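Putative 6-phosphogluconolactonase (Neisseria gonorrhoeae, PDB 3LHI) probably hydrolyses 6-phosphogluconolactone to 6-phosphogluconate, the second step of the oxidative stage of the pentose phosphate pathway. Local coordinates at residues Glu70-Thr75 with Leu112-Val117. Residues are numbered along the deposited sequence; the frame is centred on the assembly and turned at random.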
# COMPACT_ATOMS: atom_id res chain seq x y z
N GLU A 70 -7.34 -0.45 3.54
CA GLU A 70 -8.08 0.57 4.29
C GLU A 70 -8.80 -0.08 5.43
O GLU A 70 -9.24 -1.23 5.37
CB GLU A 70 -9.01 1.34 3.36
CG GLU A 70 -9.90 2.40 3.98
CD GLU A 70 -9.19 3.54 4.72
OE1 GLU A 70 -8.45 3.25 5.66
OE2 GLU A 70 -9.41 4.69 4.36
N ARG A 71 -8.92 0.68 6.52
CA ARG A 71 -9.77 0.33 7.66
C ARG A 71 -11.17 0.71 7.32
O ARG A 71 -11.44 1.81 6.80
CB ARG A 71 -9.27 1.09 8.91
CG ARG A 71 -7.91 0.73 9.44
CD ARG A 71 -6.74 1.21 8.61
NE ARG A 71 -5.49 0.86 9.23
CZ ARG A 71 -4.97 1.48 10.29
NH1 ARG A 71 -5.53 2.57 10.78
NH2 ARG A 71 -3.82 1.03 10.76
N ILE A 72 -12.11 -0.21 7.60
CA ILE A 72 -13.52 0.03 7.28
C ILE A 72 -14.12 0.83 8.43
O ILE A 72 -14.71 0.28 9.36
CB ILE A 72 -14.28 -1.26 6.96
CG1 ILE A 72 -13.60 -2.00 5.79
CG2 ILE A 72 -15.71 -0.91 6.65
CD1 ILE A 72 -14.26 -3.34 5.39
N VAL A 73 -13.86 2.12 8.34
CA VAL A 73 -14.29 3.18 9.25
C VAL A 73 -14.60 4.38 8.40
O VAL A 73 -14.13 4.49 7.27
CB VAL A 73 -13.19 3.53 10.30
CG1 VAL A 73 -12.88 2.34 11.24
CG2 VAL A 73 -11.93 4.10 9.66
N PRO A 74 -15.41 5.33 8.92
CA PRO A 74 -15.69 6.50 8.12
C PRO A 74 -14.40 7.25 7.72
O PRO A 74 -13.41 7.19 8.44
CB PRO A 74 -16.55 7.35 9.03
CG PRO A 74 -17.24 6.32 9.87
CD PRO A 74 -16.21 5.28 10.15
N THR A 75 -14.45 7.97 6.62
CA THR A 75 -13.24 8.61 6.15
C THR A 75 -12.77 9.80 7.00
O THR A 75 -11.63 10.26 6.83
CB THR A 75 -13.37 8.97 4.68
OG1 THR A 75 -14.39 9.94 4.49
CG2 THR A 75 -13.55 7.74 3.78
N LEU A 112 -21.59 1.20 7.04
CA LEU A 112 -20.44 0.60 6.39
C LEU A 112 -20.53 -0.87 6.73
O LEU A 112 -20.37 -1.28 7.90
CB LEU A 112 -19.14 1.21 6.91
CG LEU A 112 -18.86 2.63 6.43
CD1 LEU A 112 -17.63 3.21 7.20
CD2 LEU A 112 -18.69 2.73 4.91
N HIS A 113 -20.92 -1.65 5.76
CA HIS A 113 -20.96 -3.09 5.87
C HIS A 113 -19.91 -3.68 4.94
O HIS A 113 -19.92 -3.35 3.78
CB HIS A 113 -22.34 -3.60 5.45
CG HIS A 113 -23.46 -2.91 6.14
ND1 HIS A 113 -23.75 -3.12 7.46
CD2 HIS A 113 -24.26 -1.91 5.72
CE1 HIS A 113 -24.74 -2.33 7.82
NE2 HIS A 113 -25.07 -1.57 6.78
N PRO A 114 -19.03 -4.52 5.48
CA PRO A 114 -17.84 -4.93 4.70
C PRO A 114 -18.16 -5.44 3.28
O PRO A 114 -17.42 -5.09 2.37
CB PRO A 114 -17.19 -5.99 5.57
CG PRO A 114 -17.46 -5.55 6.95
CD PRO A 114 -18.89 -4.97 6.89
N ASP A 115 -19.19 -6.24 3.09
CA ASP A 115 -19.42 -6.82 1.76
C ASP A 115 -19.75 -5.71 0.76
O ASP A 115 -19.27 -5.70 -0.39
CB ASP A 115 -20.59 -7.83 1.77
CG ASP A 115 -20.25 -9.11 2.49
OD1 ASP A 115 -19.06 -9.35 2.77
OD2 ASP A 115 -21.20 -9.90 2.74
N ALA A 116 -20.59 -4.78 1.20
CA ALA A 116 -21.00 -3.65 0.35
C ALA A 116 -19.81 -2.74 0.14
O ALA A 116 -19.66 -2.19 -0.92
CB ALA A 116 -22.16 -2.89 1.00
N VAL A 117 -18.96 -2.58 1.16
CA VAL A 117 -17.77 -1.75 1.02
C VAL A 117 -16.82 -2.33 -0.05
O VAL A 117 -16.29 -1.60 -0.88
CB VAL A 117 -17.10 -1.54 2.39
CG1 VAL A 117 -15.69 -0.90 2.21
CG2 VAL A 117 -18.01 -0.67 3.31
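Ile72 fills the angle between Leu112 and the first turn of helix 114-124, and each of its two branches has its own partners. The methyl CG2 stands anti to the backbone N (chi1 -57° for CG1) and sits over the seam between Leu112 and Val117, with Ile72 CG2 4.0 Å from Leu112 CB and 4.1 Å from Val117 CG2. The longer branch is extended at chi2, carrying Ile72 CD1 to the ring of Pro114, 4.0 Å from Pro114 CB, where the two side chains cross at about a right angle. An inverse gamma turn centred on Ile72, with a weak backbone bond from Val73 N to Arg71 O, bends the chain just where this side chain projects toward the helix.

The closest packing lies one step on. Leu112 CD1 rests against the Val73-Pro74 peptide, 3.5 Å from Val73 C and 3.5 Å from Pro74 N, and also touches the proline ring, 3.9 Å from Pro74 CD. Val117, Val73 and Pro74 are buried on this inner side. The loose side is the outer face, where Pro114 is partly exposed and the exposed side chains of His113, the N-cap residue, and Asp115 start off away from residues 70-75.

Glu70, on the strand, bonds through its carboxylate to Asn81 N and Thr82 OG1 at the start of helix 81-88 and through its backbone to Ile176 of strand 175-178; Ile72 bonds through its backbone to Glu174.

The side-chain to side-chain approaches are all carbon to carbon, and just 239 Å² is buried. With neither a polar bond nor a charge pair across it, the contact probably rests on shape fit and the exclusion of water to dock helix 114-124 against the loop following strand 63-71.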